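Side-chain contact in MSHA biogenesis protein MshE (Vibrio cholerae, PDB 5HTL), which binds the second messenger cyclic di-GMP with high affinity through its N-terminal region and probably serves in building the MSHA pilus: residues 92-97 / 120-125. Residues are numbered along the deposited sequence; the frame is centred on the assembly and turned at random.
Sequences ALVIGR and NQLPDY
R97 and Y125 meet through the aliphatic part of the arginine: CG of R97 lies 3.9 Å from CE1 of the Y125 ring, and CD of R97 follows at 4.0 Å from the same carbon. The chain reaches the ring obliquely. The 80° between the guanidinium and ring planes rules out a parallel stack, and at 4.0 Å from OH of Y125, NH1 of R97 is too far for a hydrogen bond. With CG of R97 anti to the backbone N (chi1 -167°), the chain sets off toward the tyrosine, and bends at chi2 and chi3 carry it past CE1. Arginine suits this exposed strand position because its methylenes can lie against an aromatic while its charged end stays near the surface; tyrosine, partly exposed, offers ring carbons to the methylenes and carries a polar hydroxyl at its end. Where both partners are buried, branched aliphatic side chains take over: CG2 of V94 approaches CD1 of L122 at 4.3 Å, a loose apolar contact. Beta-branched V94 is well accommodated in an extended strand, and L122 turns an apolar side chain toward it. L122 leaves the helical conformation just after helix 112-121 and begins a type II turn ending at Y125, which sets L122 across from V94 and Y125 across from R97. V94 and R97 stand on strand 92-98, an outer strand of the three-stranded sheet in the MshEN domain. L102 of the central strand 101-106 touches R97, L122 and Y125, so the contact lies on one side of the sheet, between its outer strand and the turn linking helix 112-121 to strand 126-131.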
loop_
_atom_site.group_PDB
_atom_site.type_symbol
_atom_site.label_atom_id
_atom_site.label_comp_id
_atom_site.label_asym_id
_atom_site.label_seq_id
_atom_site.Cartn_x
_atom_site.Cartn_y
_atom_site.Cartn_z
ATOM N N ALA A 92 15.510 2.410 -3.658
ATOM C CA ALA A 92 14.718 1.915 -2.529
ATOM C C ALA A 92 15.548 2.024 -1.271
ATOM O O ALA A 92 16.732 1.712 -1.284
ATOM C CB ALA A 92 14.326 0.470 -2.767
ATOM N N LEU A 93 14.931 2.475 -0.187
ATOM C CA LEU A 93 15.602 2.609 1.104
ATOM C C LEU A 93 14.760 1.976 2.194
ATOM O O LEU A 93 13.594 2.324 2.365
ATOM C CB LEU A 93 15.805 4.090 1.437
ATOM C CG LEU A 93 16.530 4.438 2.745
ATOM C CD1 LEU A 93 17.991 4.059 2.607
ATOM C CD2 LEU A 93 16.418 5.920 3.083
ATOM N N VAL A 94 15.350 1.049 2.941
ATOM C CA VAL A 94 14.684 0.463 4.096
ATOM C C VAL A 94 14.746 1.446 5.259
ATOM O O VAL A 94 15.835 1.798 5.724
ATOM C CB VAL A 94 15.369 -0.840 4.539
ATOM C CG1 VAL A 94 14.595 -1.468 5.692
ATOM C CG2 VAL A 94 15.474 -1.803 3.370
ATOM N N ILE A 95 13.583 1.932 5.688
ATOM C CA ILE A 95 13.524 2.954 6.735
ATOM C C ILE A 95 12.921 2.452 8.039
ATOM O O ILE A 95 12.941 3.152 9.046
ATOM C CB ILE A 95 12.765 4.229 6.271
ATOM C CG1 ILE A 95 11.298 3.919 5.968
ATOM C CG2 ILE A 95 13.462 4.860 5.061
ATOM C CD1 ILE A 95 10.430 5.172 5.690
ATOM N N GLY A 96 12.392 1.239 8.019
ATOM C CA GLY A 96 11.844 0.659 9.229
ATOM C C GLY A 96 11.913 -0.847 9.187
ATOM O O GLY A 96 11.781 -1.447 8.118
ATOM N N ARG A 97 12.139 -1.455 10.349
ATOM C CA ARG A 97 12.001 -2.893 10.483
ATOM C C ARG A 97 11.295 -3.221 11.786
ATOM O O ARG A 97 11.633 -2.676 12.832
ATOM C CB ARG A 97 13.358 -3.589 10.469
ATOM C CG ARG A 97 13.229 -5.094 10.300
ATOM C CD ARG A 97 13.968 -5.873 11.351
ATOM N NE ARG A 97 15.289 -5.321 11.626
ATOM C CZ ARG A 97 16.232 -5.962 12.304
ATOM N NH1 ARG A 97 16.003 -7.185 12.759
ATOM N NH2 ARG A 97 17.407 -5.386 12.513
ATOM N N ASN A 120 13.354 -10.535 -4.208
ATOM C CA ASN A 120 14.338 -11.606 -4.208
ATOM C C ASN A 120 15.563 -11.248 -3.373
ATOM O O ASN A 120 16.277 -12.132 -2.897
ATOM C CB ASN A 120 14.721 -11.978 -5.641
ATOM C CG ASN A 120 13.558 -12.550 -6.423
ATOM O OD1 ASN A 120 12.533 -12.933 -5.847
ATOM N ND2 ASN A 120 13.701 -12.605 -7.738
ATOM N N GLN A 121 15.786 -9.952 -3.176
ATOM C CA GLN A 121 16.944 -9.447 -2.445
ATOM C C GLN A 121 16.714 -9.402 -0.932
ATOM O O GLN A 121 17.658 -9.513 -0.151
ATOM C CB GLN A 121 17.316 -8.053 -2.955
ATOM C CG GLN A 121 18.554 -7.440 -2.311
ATOM C CD GLN A 121 19.832 -8.218 -2.593
ATOM O OE1 GLN A 121 20.029 -8.736 -3.692
ATOM N NE2 GLN A 121 20.703 -8.303 -1.594
ATOM N N LEU A 122 15.460 -9.245 -0.521
ATOM C CA LEU A 122 15.118 -9.207 0.902
ATOM C C LEU A 122 14.106 -10.298 1.218
ATOM O O LEU A 122 13.019 -10.007 1.713
ATOM C CB LEU A 122 14.526 -7.841 1.267
ATOM C CG LEU A 122 15.467 -6.642 1.197
ATOM C CD1 LEU A 122 14.669 -5.335 1.129
ATOM C CD2 LEU A 122 16.414 -6.625 2.377
ATOM N N PRO A 123 14.451 -11.568 0.934
ATOM C CA PRO A 123 13.454 -12.624 1.127
ATOM C C PRO A 123 13.122 -12.822 2.613
ATOM O O PRO A 123 13.901 -12.429 3.484
ATOM C CB PRO A 123 14.156 -13.867 0.553
ATOM C CG PRO A 123 15.586 -13.602 0.747
ATOM C CD PRO A 123 15.756 -12.123 0.532
ATOM N N ASP A 124 11.965 -13.409 2.894
ATOM C CA ASP A 124 11.472 -13.553 4.274
ATOM C C ASP A 124 11.333 -12.247 5.067
ATOM O O ASP A 124 11.259 -12.266 6.296
ATOM C CB ASP A 124 12.316 -14.530 5.087
ATOM C CG ASP A 124 12.955 -15.593 4.239
ATOM O OD1 ASP A 124 12.328 -16.052 3.260
ATOM O OD2 ASP A 124 14.106 -15.962 4.556
ATOM N N TYR A 125 11.337 -11.120 4.372
ATOM C CA TYR A 125 10.756 -9.908 4.918
ATOM C C TYR A 125 9.612 -9.559 3.992
ATOM O O TYR A 125 9.735 -9.727 2.777
ATOM C CB TYR A 125 11.761 -8.761 4.930
ATOM C CG TYR A 125 12.759 -8.786 6.064
ATOM C CD1 TYR A 125 12.368 -8.491 7.366
ATOM C CD2 TYR A 125 14.099 -9.065 5.828
ATOM C CE1 TYR A 125 13.288 -8.498 8.408
ATOM C CE2 TYR A 125 15.025 -9.073 6.863
ATOM C CZ TYR A 125 14.613 -8.789 8.148
ATOM O OH TYR A 125 15.538 -8.799 9.171
#